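Local coordinates for ScaE cell-surface anchored scaffoldin protein (Ruminococcus flavefaciens, PDB 2ZF9), which probably binds cognate dockerin modules through this type III cohesin domain and so holds cellulosomal components at the bacterial cell surface, at residues Q16-G21 / M171-F176; V30-S35 / E58-K63; L69-D74 / Y143-A148; P75-I80 / L131-D136. One frame throughout, in Å; residues are numbered along the deposited sequence.

Contact 1. Residues Q16-G21 / M171-F176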
loop_
_atom_site.group_PDB
_atom_site.type_symbol
_atom_site.label_atom_id
_atom_site.label_comp_id
_atom_site.label_asym_id
_atom_site.label_seq_id
_atom_site.Cartn_x
_atom_site.Cartn_y
_atom_site.Cartn_z
ATOM N N GLN A 16 -7.253 -5.930 -10.823
ATOM C CA GLN A 16 -8.187 -7.010 -11.093
ATOM C C GLN A 16 -8.965 -7.418 -9.831
ATOM O O GLN A 16 -8.460 -7.257 -8.714
ATOM C CB GLN A 16 -7.422 -8.185 -11.678
ATOM C CG GLN A 16 -6.752 -7.817 -13.019
ATOM C CD GLN A 16 -5.950 -8.962 -13.637
ATOM O OE1 GLN A 16 -6.162 -10.130 -13.316
ATOM N NE2 GLN A 16 -5.009 -8.621 -14.524
ATOM N N ALA A 17 -10.200 -7.889 -10.000
ATOM C CA ALA A 17 -11.024 -8.223 -8.844
ATOM C C ALA A 17 -10.430 -9.407 -8.126
ATOM O O ALA A 17 -10.000 -10.373 -8.764
ATOM C CB ALA A 17 -12.464 -8.531 -9.269
ATOM N N TYR A 18 -10.390 -9.336 -6.800
ATOM C CA TYR A 18 -9.966 -10.467 -6.004
ATOM C C TYR A 18 -11.061 -11.539 -5.998
ATOM O O TYR A 18 -12.246 -11.234 -5.788
ATOM C CB TYR A 18 -9.734 -10.012 -4.573
ATOM C CG TYR A 18 -9.129 -11.073 -3.709
ATOM C CD1 TYR A 18 -7.743 -11.187 -3.612
ATOM C CD2 TYR A 18 -9.930 -11.959 -2.995
ATOM C CE1 TYR A 18 -7.156 -12.149 -2.816
ATOM C CE2 TYR A 18 -9.357 -12.963 -2.190
ATOM C CZ TYR A 18 -7.967 -13.034 -2.105
ATOM O OH TYR A 18 -7.365 -13.973 -1.318
ATOM N N ASP A 19 -10.657 -12.791 -6.176
ATOM C CA ASP A 19 -11.593 -13.917 -6.123
ATOM C C ASP A 19 -11.715 -14.498 -4.737
ATOM O O ASP A 19 -10.879 -15.294 -4.324
ATOM C CB ASP A 19 -11.123 -15.035 -7.049
ATOM C CG ASP A 19 -12.073 -16.233 -7.046
ATOM O OD1 ASP A 19 -13.210 -16.128 -6.509
ATOM O OD2 ASP A 19 -11.666 -17.270 -7.595
ATOM N N ALA A 20 -12.787 -14.143 -4.045
ATOM C CA ALA A 20 -13.060 -14.650 -2.707
ATOM C C ALA A 20 -13.798 -16.008 -2.707
ATOM O O ALA A 20 -14.096 -16.556 -1.642
ATOM C CB ALA A 20 -13.862 -13.616 -1.935
ATOM N N GLY A 21 -14.098 -16.546 -3.888
ATOM C CA GLY A 21 -14.602 -17.919 -3.975
ATOM C C GLY A 21 -15.904 -17.971 -3.210
ATOM O O GLY A 21 -16.750 -17.067 -3.365
HETATM N N MSE A 171 -9.085 -12.900 6.113
HETATM C CA MSE A 171 -8.536 -11.562 6.311
HETATM C C MSE A 171 -7.929 -11.073 4.984
HETATM O O MSE A 171 -7.995 -9.892 4.680
HETATM C CB MSE A 171 -7.505 -11.558 7.458
HETATM C CG MSE A 171 -6.152 -12.075 7.085
HETATM SE SE MSE A 171 -4.778 -11.769 8.520
HETATM C CE MSE A 171 -5.194 -10.311 9.200
ATOM N N GLN A 172 -7.326 -11.976 4.204
ATOM C CA GLN A 172 -6.798 -11.564 2.887
ATOM C C GLN A 172 -7.932 -11.137 1.940
ATOM O O GLN A 172 -7.825 -10.128 1.245
ATOM C CB GLN A 172 -6.039 -12.713 2.227
ATOM C CG GLN A 172 -5.324 -12.322 0.936
ATOM C CD GLN A 172 -4.297 -13.367 0.572
ATOM O OE1 GLN A 172 -3.224 -13.415 1.157
ATOM N NE2 GLN A 172 -4.648 -14.234 -0.359
ATOM N N ALA A 173 -8.987 -11.949 1.867
ATOM C CA ALA A 173 -10.130 -11.626 1.033
ATOM C C ALA A 173 -10.721 -10.289 1.480
ATOM O O ALA A 173 -11.038 -9.448 0.637
ATOM C CB ALA A 173 -11.187 -12.743 1.108
ATOM N N TRP A 174 -10.858 -10.083 2.798
ATOM C CA TRP A 174 -11.355 -8.792 3.278
ATOM C C TRP A 174 -10.428 -7.676 2.785
ATOM O O TRP A 174 -10.888 -6.649 2.295
ATOM C CB TRP A 174 -11.491 -8.717 4.831
ATOM C CG TRP A 174 -11.895 -7.316 5.223
ATOM C CD1 TRP A 174 -11.068 -6.260 5.479
ATOM C CD2 TRP A 174 -13.237 -6.806 5.273
ATOM N NE1 TRP A 174 -11.827 -5.121 5.724
ATOM C CE2 TRP A 174 -13.156 -5.433 5.593
ATOM C CE3 TRP A 174 -14.503 -7.391 5.084
ATOM C CZ2 TRP A 174 -14.295 -4.620 5.718
ATOM C CZ3 TRP A 174 -15.654 -6.588 5.219
ATOM C CH2 TRP A 174 -15.539 -5.225 5.558
ATOM N N THR A 175 -9.129 -7.860 2.957
ATOM C CA THR A 175 -8.187 -6.779 2.679
ATOM C C THR A 175 -8.323 -6.269 1.231
ATOM O O THR A 175 -8.430 -5.076 0.990
ATOM C CB THR A 175 -6.771 -7.287 2.877
ATOM O OG1 THR A 175 -6.575 -7.525 4.257
ATOM C CG2 THR A 175 -5.717 -6.244 2.429
ATOM N N PHE A 176 -8.324 -7.183 0.271
ATOM C CA PHE A 176 -8.267 -6.782 -1.119
ATOM C C PHE A 176 -9.642 -6.465 -1.697
ATOM O O PHE A 176 -9.732 -5.823 -2.754
ATOM C CB PHE A 176 -7.586 -7.876 -1.935
ATOM C CG PHE A 176 -6.081 -7.960 -1.684
ATOM C CD1 PHE A 176 -5.260 -6.903 -2.018
ATOM C CD2 PHE A 176 -5.511 -9.109 -1.151
ATOM C CE1 PHE A 176 -3.847 -6.962 -1.813
ATOM C CE2 PHE A 176 -4.091 -9.197 -0.941
ATOM C CZ PHE A 176 -3.276 -8.112 -1.277
HETATM O O HOH W 1 -10.939 -6.840 -5.212
#
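Tyr18 lies against the helical segment 171-176 and supplies most of what the loop 16-21 brings to this contact. Its CG stands anti to the backbone N (chi1 -173°), which carries the ring across to the helix. The packing is tight along the ring: CE2 sits 3.6 Å from Ala173 CA, and CD1 comes within 3.7 Å of Phe176 CB, one helical turn further on. The Tyr18 and Phe176 rings are nearly parallel, their planes 18° apart, but they are slid so far past each other that they barely overlap. At the end of the ring the phenol oxygen accepts a nearly straight hydrogen bond, 2.9 Å from Gln172 NE2 to Tyr18 OH. The donor lies in the plane of the tyrosine ring, while the amide itself is turned almost perpendicular to it. Gln172 OE1 is taken by the backbone N of Phe159, so both ends of this buried amide are engaged and its rotation is fixed. In the cohesin module, helix 166-178 is thus joined to the loop that follows the short N-terminal strand 14-15, with Tyr149 of strand 142-149 meeting both aromatic rings. Away from the ring the contact is looser: water 1 bridges the two backbones, accepting from Tyr18 N at 3.0 Å and donating to Phe176 O. Ala20 adds a light methyl contact, its CB 4.1 Å from Ala173 CB. On the solvent side, exposed Asp19 is directed away from the helix and folds back on its own chain in an Asx turn, its OD1 accepting from Gly21 N at 2.8 Å.

Contact 2. Residues V30-S35 / E58-K63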
loop_
_atom_site.group_PDB
_atom_site.type_symbol
_atom_site.label_atom_id
_atom_site.label_comp_id
_atom_site.label_asym_id
_atom_site.label_seq_id
_atom_site.Cartn_x
_atom_site.Cartn_y
_atom_site.Cartn_z
ATOM N N VAL A 30 -10.788 -11.031 11.320
ATOM C CA VAL A 30 -9.775 -9.963 11.228
ATOM C C VAL A 30 -10.064 -9.179 9.938
ATOM O O VAL A 30 -10.213 -9.777 8.857
ATOM C CB VAL A 30 -8.333 -10.499 11.210
ATOM C CG1 VAL A 30 -7.319 -9.334 11.187
ATOM C CG2 VAL A 30 -8.066 -11.397 12.404
ATOM N N LYS A 31 -10.232 -7.871 10.075
ATOM C CA LYS A 31 -10.586 -7.023 8.925
ATOM C C LYS A 31 -9.562 -5.896 8.824
ATOM O O LYS A 31 -9.770 -4.792 9.386
ATOM C CB LYS A 31 -12.014 -6.438 9.074
ATOM C CG LYS A 31 -13.161 -7.480 8.856
ATOM C CD LYS A 31 -14.530 -6.778 8.923
ATOM C CE LYS A 31 -15.669 -7.759 8.601
ATOM N NZ LYS A 31 -15.828 -8.723 9.742
ATOM N N PRO A 32 -8.425 -6.176 8.159
ATOM C CA PRO A 32 -7.411 -5.132 7.986
ATOM C C PRO A 32 -7.822 -3.964 7.098
ATOM O O PRO A 32 -8.641 -4.104 6.187
ATOM C CB PRO A 32 -6.222 -5.877 7.362
ATOM C CG PRO A 32 -6.494 -7.394 7.618
ATOM C CD PRO A 32 -8.026 -7.469 7.568
ATOM N N THR A 33 -7.292 -2.785 7.392
ATOM C CA THR A 33 -7.396 -1.687 6.461
ATOM C C THR A 33 -5.992 -1.329 6.069
ATOM O O THR A 33 -5.177 -1.029 6.945
ATOM C CB THR A 33 -8.057 -0.439 7.090
ATOM O OG1 THR A 33 -9.371 -0.790 7.546
ATOM C CG2 THR A 33 -8.176 0.675 6.067
ATOM N N LEU A 34 -5.725 -1.316 4.761
ATOM C CA LEU A 34 -4.465 -0.782 4.268
ATOM C C LEU A 34 -4.775 0.577 3.707
ATOM O O LEU A 34 -5.735 0.720 2.928
ATOM C CB LEU A 34 -3.902 -1.660 3.153
ATOM C CG LEU A 34 -3.583 -3.098 3.518
ATOM C CD1 LEU A 34 -2.912 -3.771 2.313
ATOM C CD2 LEU A 34 -2.692 -3.119 4.747
ATOM N N SER A 35 -3.983 1.578 4.090
ATOM C CA SER A 35 -4.254 2.933 3.606
ATOM C C SER A 35 -2.975 3.614 3.147
ATOM O O SER A 35 -1.887 3.378 3.708
ATOM C CB SER A 35 -4.983 3.772 4.680
ATOM O OG SER A 35 -4.215 3.859 5.850
ATOM N N GLU A 58 -4.024 -1.046 9.731
ATOM C CA GLU A 58 -4.808 -0.865 10.940
ATOM C C GLU A 58 -5.671 -2.091 11.078
ATOM O O GLU A 58 -6.076 -2.689 10.068
ATOM C CB GLU A 58 -5.693 0.382 10.790
ATOM C CG GLU A 58 -6.148 0.956 12.115
ATOM C CD GLU A 58 -7.130 2.144 11.960
ATOM O OE1 GLU A 58 -6.844 3.097 11.175
ATOM O OE2 GLU A 58 -8.176 2.106 12.649
ATOM N N GLY A 59 -5.905 -2.529 12.316
ATOM C CA GLY A 59 -6.876 -3.570 12.557
ATOM C C GLY A 59 -6.337 -4.973 12.391
ATOM O O GLY A 59 -7.124 -5.912 12.383
ATOM N N ALA A 60 -5.009 -5.135 12.281
ATOM C CA ALA A 60 -4.440 -6.469 12.041
ATOM C C ALA A 60 -3.297 -6.852 12.998
ATOM O O ALA A 60 -2.618 -7.845 12.745
ATOM C CB ALA A 60 -3.945 -6.552 10.601
ATOM N N ALA A 61 -3.069 -6.070 14.065
ATOM C CA ALA A 61 -1.903 -6.297 14.928
ATOM C C ALA A 61 -1.945 -7.706 15.488
ATOM O O ALA A 61 -2.995 -8.166 15.910
ATOM C CB ALA A 61 -1.858 -5.268 16.059
ATOM N N ASP A 62 -0.795 -8.381 15.467
ATOM C CA ASP A 62 -0.623 -9.760 15.929
ATOM C C ASP A 62 -1.403 -10.804 15.155
ATOM O O ASP A 62 -1.528 -11.939 15.601
ATOM C CB ASP A 62 -0.873 -9.880 17.449
ATOM C CG ASP A 62 -0.044 -8.878 18.238
ATOM O OD1 ASP A 62 1.159 -8.738 17.929
ATOM O OD2 ASP A 62 -0.601 -8.220 19.138
ATOM N N LYS A 63 -1.893 -10.444 13.968
ATOM C CA LYS A 63 -2.713 -11.399 13.185
ATOM C C LYS A 63 -2.157 -11.748 11.810
ATOM O O LYS A 63 -2.738 -12.579 11.085
ATOM C CB LYS A 63 -4.113 -10.809 12.951
ATOM C CG LYS A 63 -4.877 -10.432 14.220
ATOM C CD LYS A 63 -5.077 -11.632 15.114
ATOM C CE LYS A 63 -5.909 -11.245 16.357
ATOM N NZ LYS A 63 -6.130 -12.512 17.138
HETATM O O HOH W 2 -9.648 -6.480 12.654
HETATM O O HOH W 3 -9.223 -2.249 9.979
#
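Thr33 and Glu58 form an antiparallel hydrogen-bonded pair, and their backbones satisfy each other in both directions. Thr33 N donates almost straight to Glu58 O at 2.9 Å, while Glu58 N returns a more bent bond to Thr33 O at 3.0 Å. On the Lys31 and Gly59 side of this pair the two segments are joined through water. Water 2 accepts from Lys31 N and donates to Gly59 O at 2.6 Å. Water 3 donates to Lys31 O at 2.7 Å and to Glu58 O, and accepts from Thr33 OG1. The ammonium group of Lys31 turns elsewhere, to the carbonyls of Ser28 and Ala26. In segment 58-63, the backbone N-H groups of Gly59 and Ala60 go to the carboxylate of Asp123, where the type II turn from Ala60 to Lys63 begins; Lys63 N closes that turn on Ala60 O. Apolar contacts complete the interface. Val30 straddles the start of the Lys63 side chain, its CG2 3.8 Å from Lys63 CG, and Pro32 CG rests 4.0 Å from Ala60 CB. The pair closes the open end of the hairpin formed by strands 33-41 and 50-58, where Val30 and Pro32 pack on Met171 of helix 166-178 and Ala60 on Phe159 of strand 158-160.

Contact 3. Residues L69-D74 / Y143-A148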
loop_
_atom_site.group_PDB
_atom_site.type_symbol
_atom_site.label_atom_id
_atom_site.label_comp_id
_atom_site.label_asym_id
_atom_site.label_seq_id
_atom_site.Cartn_x
_atom_site.Cartn_y
_atom_site.Cartn_z
ATOM N N LEU A 69 2.586 -6.792 -1.652
ATOM C CA LEU A 69 1.740 -5.633 -1.946
ATOM C C LEU A 69 2.345 -4.800 -3.044
ATOM O O LEU A 69 3.482 -4.319 -2.900
ATOM C CB LEU A 69 1.511 -4.806 -0.692
ATOM C CG LEU A 69 0.763 -5.511 0.455
ATOM C CD1 LEU A 69 0.852 -4.642 1.699
ATOM C CD2 LEU A 69 -0.718 -5.747 0.105
ATOM N N HIS A 70 1.604 -4.652 -4.147
ATOM C CA HIS A 70 2.067 -3.832 -5.254
ATOM C C HIS A 70 1.483 -2.442 -5.113
ATOM O O HIS A 70 0.277 -2.274 -4.945
ATOM C CB HIS A 70 1.627 -4.411 -6.598
ATOM C CG HIS A 70 2.404 -5.620 -7.016
ATOM N ND1 HIS A 70 2.014 -6.900 -6.695
ATOM C CD2 HIS A 70 3.527 -5.744 -7.769
ATOM C CE1 HIS A 70 2.866 -7.767 -7.216
ATOM N NE2 HIS A 70 3.793 -7.089 -7.883
ATOM N N ILE A 71 2.340 -1.434 -5.184
ATOM C CA ILE A 71 1.857 -0.072 -5.095
ATOM C C ILE A 71 2.056 0.544 -6.469
ATOM O O ILE A 71 3.147 0.472 -7.024
ATOM C CB ILE A 71 2.675 0.717 -4.019
ATOM C CG1 ILE A 71 2.394 0.088 -2.641
ATOM C CG2 ILE A 71 2.332 2.237 -4.045
ATOM C CD1 ILE A 71 3.316 0.570 -1.584
ATOM N N GLN A 72 0.999 1.124 -7.022
ATOM C CA GLN A 72 1.123 1.763 -8.331
ATOM C C GLN A 72 0.702 3.221 -8.194
ATOM O O GLN A 72 -0.083 3.555 -7.296
ATOM C CB GLN A 72 0.259 1.060 -9.382
ATOM C CG GLN A 72 -1.203 1.126 -9.099
ATOM C CD GLN A 72 -2.020 0.379 -10.132
ATOM O OE1 GLN A 72 -1.515 -0.539 -10.818
ATOM N NE2 GLN A 72 -3.292 0.743 -10.238
ATOM N N PHE A 73 1.228 4.069 -9.069
ATOM C CA PHE A 73 0.948 5.504 -8.961
ATOM C C PHE A 73 0.825 6.153 -10.351
ATOM O O PHE A 73 1.300 5.626 -11.362
ATOM C CB PHE A 73 2.036 6.202 -8.135
ATOM C CG PHE A 73 3.447 5.792 -8.520
ATOM C CD1 PHE A 73 4.110 4.744 -7.830
ATOM C CD2 PHE A 73 4.130 6.451 -9.568
ATOM C CE1 PHE A 73 5.407 4.348 -8.189
ATOM C CE2 PHE A 73 5.434 6.073 -9.927
ATOM C CZ PHE A 73 6.083 5.000 -9.222
ATOM N N ASP A 74 0.184 7.304 -10.368
ATOM C CA ASP A 74 0.058 8.122 -11.584
ATOM C C ASP A 74 1.419 8.164 -12.288
ATOM O O ASP A 74 2.406 8.568 -11.676
ATOM C CB ASP A 74 -0.342 9.546 -11.143
ATOM C CG ASP A 74 -0.839 10.391 -12.298
ATOM O OD1 ASP A 74 -2.015 10.824 -12.251
ATOM O OD2 ASP A 74 -0.059 10.564 -13.246
ATOM N N TYR A 143 -2.905 13.219 -8.229
ATOM C CA TYR A 143 -2.135 12.066 -8.712
ATOM C C TYR A 143 -2.407 10.907 -7.756
ATOM O O TYR A 143 -2.003 10.982 -6.593
ATOM C CB TYR A 143 -0.647 12.411 -8.658
ATOM C CG TYR A 143 -0.288 13.702 -9.354
ATOM C CD1 TYR A 143 -0.060 13.729 -10.745
ATOM C CD2 TYR A 143 -0.166 14.895 -8.637
ATOM C CE1 TYR A 143 0.290 14.931 -11.397
ATOM C CE2 TYR A 143 0.180 16.094 -9.272
ATOM C CZ TYR A 143 0.385 16.106 -10.652
ATOM O OH TYR A 143 0.716 17.272 -11.285
ATOM N N ASP A 144 -3.110 9.866 -8.232
ATOM C CA ASP A 144 -3.529 8.720 -7.398
ATOM C C ASP A 144 -2.329 7.816 -7.048
ATOM O O ASP A 144 -1.407 7.634 -7.860
ATOM C CB ASP A 144 -4.590 7.861 -8.131
ATOM C CG ASP A 144 -5.913 8.554 -8.272
ATOM O OD1 ASP A 144 -6.278 9.331 -7.373
ATOM O OD2 ASP A 144 -6.592 8.300 -9.276
ATOM N N VAL A 145 -2.363 7.255 -5.839
ATOM C CA VAL A 145 -1.332 6.297 -5.391
ATOM C C VAL A 145 -2.105 5.166 -4.711
ATOM O O VAL A 145 -2.828 5.396 -3.728
ATOM C CB VAL A 145 -0.360 7.000 -4.380
ATOM C CG1 VAL A 145 0.748 6.034 -3.900
ATOM C CG2 VAL A 145 0.250 8.263 -5.006
ATOM N N GLN A 146 -1.916 3.949 -5.224
ATOM C CA GLN A 146 -2.861 2.872 -5.037
ATOM C C GLN A 146 -2.193 1.532 -4.720
ATOM O O GLN A 146 -1.152 1.182 -5.287
ATOM C CB GLN A 146 -3.686 2.689 -6.317
ATOM C CG GLN A 146 -4.513 3.900 -6.697
ATOM C CD GLN A 146 -5.288 3.676 -7.999
ATOM O OE1 GLN A 146 -4.804 3.021 -8.930
ATOM N NE2 GLN A 146 -6.476 4.224 -8.059
ATOM N N VAL A 147 -2.852 0.756 -3.865
ATOM C CA VAL A 147 -2.592 -0.694 -3.810
ATOM C C VAL A 147 -3.350 -1.358 -4.941
ATOM O O VAL A 147 -4.532 -1.103 -5.117
ATOM C CB VAL A 147 -3.087 -1.324 -2.474
ATOM C CG1 VAL A 147 -2.859 -2.893 -2.507
ATOM C CG2 VAL A 147 -2.337 -0.669 -1.272
ATOM N N ALA A 148 -2.670 -2.211 -5.700
ATOM C CA ALA A 148 -3.286 -2.888 -6.844
ATOM C C ALA A 148 -3.195 -4.404 -6.640
ATOM O O ALA A 148 -2.225 -4.877 -6.070
ATOM C CB ALA A 148 -2.540 -2.494 -8.142
HETATM O O HOH W 4 -1.041 -5.714 -3.834
HETATM O O HOH W 5 -3.954 9.804 -10.915
#
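Gln72 N donates to Gln146 O at 2.8 Å, and the opposite bond, from Gln146 N to Gln72 O, has the same length; each donor lies nearly along the C=O axis. This antiparallel hydrogen-bonded pair is doubled by its side chains. Gln72 CG occupies the crowded position between backbone N and carbonyl carbon (chi1 63°), from which the extended chain reaches across until NE2 donates to Gln146 OE1 at 3.0 Å. The two amides are nearly coplanar, 22° apart, and the Ala148 methyl packs 3.5 Å from Gln72 CD. A leucine in place of Gln72 would probably leave Gln146 OE1 without this donor and its amide freer to turn. Further along, Asp74 N bonds to Asp144 O, and water 5 links Asp74 OD1 to Asp144 N. The carboxylate of Asp74 stands at the edge of the Tyr143 ring, CG 3.8 Å from CD1, with its OD2 taken by Lys76 N. On the opposite face from the glutamines, Ile71 CG2 meets Val145 CG1 at 4.1 Å, beside Phe73. These apolar residues face Leu55, Phe129 and Leu131 of strands 50-58 and 124-132, while the glutamines are partly exposed, the two-faced pattern of strands in the beta-sandwich of a cohesin.

Contact 4. Residues P75-I80 / L131-D136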
loop_
_atom_site.group_PDB
_atom_site.type_symbol
_atom_site.label_atom_id
_atom_site.label_comp_id
_atom_site.label_asym_id
_atom_site.label_seq_id
_atom_site.Cartn_x
_atom_site.Cartn_y
_atom_site.Cartn_z
ATOM N N PRO A 75 1.487 7.759 -13.580
ATOM C CA PRO A 75 2.750 7.717 -14.327
ATOM C C PRO A 75 3.464 9.088 -14.418
ATOM O O PRO A 75 4.631 9.148 -14.721
ATOM C CB PRO A 75 2.321 7.251 -15.731
ATOM C CG PRO A 75 0.996 6.662 -15.562
ATOM C CD PRO A 75 0.343 7.374 -14.429
ATOM N N LYS A 76 2.774 10.177 -14.116
ATOM C CA LYS A 76 3.443 11.480 -14.073
ATOM C C LYS A 76 4.315 11.663 -12.838
ATOM O O LYS A 76 5.141 12.594 -12.787
ATOM C CB LYS A 76 2.405 12.610 -14.091
ATOM C CG LYS A 76 1.834 12.842 -15.464
ATOM C CD LYS A 76 0.635 13.764 -15.409
ATOM C CE LYS A 76 0.117 13.945 -16.813
ATOM N NZ LYS A 76 -1.078 14.817 -16.839
ATOM N N LEU A 77 4.087 10.839 -11.816
ATOM C CA LEU A 77 4.914 10.899 -10.585
ATOM C C LEU A 77 6.139 10.049 -10.796
ATOM O O LEU A 77 6.111 9.138 -11.608
ATOM C CB LEU A 77 4.144 10.370 -9.370
ATOM C CG LEU A 77 2.855 11.065 -8.906
ATOM C CD1 LEU A 77 2.254 10.308 -7.700
ATOM C CD2 LEU A 77 3.133 12.520 -8.518
ATOM N N LYS A 78 7.214 10.342 -10.075
ATOM C CA LYS A 78 8.437 9.550 -10.172
ATOM C C LYS A 78 8.828 9.028 -8.793
ATOM O O LYS A 78 8.878 9.814 -7.844
ATOM C CB LYS A 78 9.560 10.437 -10.703
ATOM C CG LYS A 78 10.843 9.715 -11.072
ATOM C CD LYS A 78 11.929 10.777 -11.444
ATOM C CE LYS A 78 13.337 10.177 -11.559
ATOM N NZ LYS A 78 14.365 11.229 -11.327
ATOM N N LEU A 79 9.111 7.735 -8.702
ATOM C CA LEU A 79 9.603 7.104 -7.460
ATOM C C LEU A 79 11.067 7.454 -7.254
ATOM O O LEU A 79 11.910 7.170 -8.108
ATOM C CB LEU A 79 9.440 5.586 -7.511
ATOM C CG LEU A 79 9.837 4.760 -6.267
ATOM C CD1 LEU A 79 8.918 5.036 -5.050
ATOM C CD2 LEU A 79 9.777 3.298 -6.623
ATOM N N ILE A 80 11.365 8.043 -6.106
ATOM C CA ILE A 80 12.716 8.487 -5.800
ATOM C C ILE A 80 13.456 7.535 -4.814
ATOM O O ILE A 80 13.137 7.528 -3.637
ATOM C CB ILE A 80 12.693 9.905 -5.230
ATOM C CG1 ILE A 80 11.943 10.884 -6.170
ATOM C CG2 ILE A 80 14.120 10.407 -4.913
ATOM C CD1 ILE A 80 12.496 10.924 -7.640
ATOM N N LEU A 131 7.673 10.007 -3.613
ATOM C CA LEU A 131 7.235 10.249 -4.974
ATOM C C LEU A 131 7.456 11.711 -5.276
ATOM O O LEU A 131 7.177 12.574 -4.444
ATOM C CB LEU A 131 5.738 9.893 -5.162
ATOM C CG LEU A 131 5.422 8.398 -5.048
ATOM C CD1 LEU A 131 3.924 8.147 -5.143
ATOM C CD2 LEU A 131 6.157 7.619 -6.132
ATOM N N GLN A 132 7.972 11.986 -6.465
ATOM C CA GLN A 132 8.181 13.365 -6.861
ATOM C C GLN A 132 7.108 13.863 -7.860
ATOM O O GLN A 132 6.787 13.216 -8.854
ATOM C CB GLN A 132 9.611 13.572 -7.383
ATOM C CG GLN A 132 9.910 15.049 -7.776
ATOM C CD GLN A 132 11.344 15.246 -8.246
ATOM O OE1 GLN A 132 11.901 14.388 -8.926
ATOM N NE2 GLN A 132 11.948 16.392 -7.884
ATOM N N VAL A 133 6.546 15.009 -7.538
ATOM C CA VAL A 133 5.483 15.664 -8.313
ATOM C C VAL A 133 6.110 16.354 -9.533
ATOM O O VAL A 133 7.233 16.852 -9.449
ATOM C CB VAL A 133 4.799 16.682 -7.385
ATOM C CG1 VAL A 133 3.767 17.530 -8.116
ATOM C CG2 VAL A 133 4.161 15.951 -6.197
ATOM N N PRO A 134 5.435 16.323 -10.692
ATOM C CA PRO A 134 6.064 16.942 -11.891
ATOM C C PRO A 134 6.209 18.467 -11.844
ATOM O O PRO A 134 5.530 19.152 -11.077
ATOM C CB PRO A 134 5.121 16.548 -13.030
ATOM C CG PRO A 134 3.807 16.231 -12.362
ATOM C CD PRO A 134 4.145 15.674 -11.009
ATOM N N ALA A 135 7.099 18.996 -12.679
ATOM C CA ALA A 135 7.384 20.427 -12.674
ATOM C C ALA A 135 6.150 21.243 -13.129
ATOM O O ALA A 135 6.011 22.416 -12.788
ATOM C CB ALA A 135 8.632 20.732 -13.541
ATOM N N ASP A 136 5.214 20.603 -13.819
ATOM C CA ASP A 136 4.059 21.326 -14.348
ATOM C C ASP A 136 2.820 21.284 -13.465
ATOM O O ASP A 136 1.759 21.726 -13.891
ATOM C CB ASP A 136 3.732 20.840 -15.783
ATOM C CG ASP A 136 3.298 19.378 -15.834
ATOM O OD1 ASP A 136 3.566 18.634 -14.866
ATOM O OD2 ASP A 136 2.693 18.970 -16.855
HETATM O O HOH W 6 7.350 13.712 -11.555
HETATM O O HOH W 7 14.326 13.795 -9.686
#
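The backbones of Lys78 and Gln132 run antiparallel and form a hydrogen-bonded pair with unequal bonds: Gln132 N to Lys78 O is 2.7 Å, whereas Lys78 N reaches a lone pair of Gln132 O at 3.2 Å. Leu79 and Leu131 follow as a non-hydrogen-bonded pair, and before the bridge water 6 donates to both Lys76 O and Gln132 O. Leu131 spreads its two methyls between two leucines. Its CD1 lies 3.7 Å from Leu77 CD1, the side chains crossing at about a right angle, while CD2 approaches Leu79 CD1 at 3.9 Å. The other Leu77 methyl, CD2, leans on the backbone of Val133 and on Pro134. On the face carrying Lys78 and Gln132, water 7 accepts from Lys78 NZ and donates to Gln132 OE1 at 2.6 Å; Gln132 NE2 is held by the carbonyl of Asn48. Ile80 bends its CD1 (chi2 -55°) alongside the glutamine chain, with CG1 3.8 Å from Gln132 CB. Replacing Ile80 by a glycine would probably strip the glutamine stem of this cover and open a gap beside it. The short strand 78-79 thus borders the end of strand 124-132, where Leu77 and Leu131 pack on Val145 of strand 142-149 and Ile185 of strand 180-187.

Starting from the N terminus, residues 16-21 wait for helix 166-178 near the end of the chain, so contact 1 closes a long loop that contains the other three. Contact 2 closes first, at the base of the hairpin of strands 33-41 and 50-58. Contact 3 follows in series, and contact 4 is nested within its loop: strand 66-73 leads into 78-79, and strand 124-132 into 142-149. Contacts 3 and 4 touch through Tyr143 and Pro134. At the other end Phe176 of contact 1 and Leu34 of contact 2 both reach Leu69 of contact 3. Contacts 1 and 4, with centres about 30 Å apart, lie on opposite sides of the chain's centre.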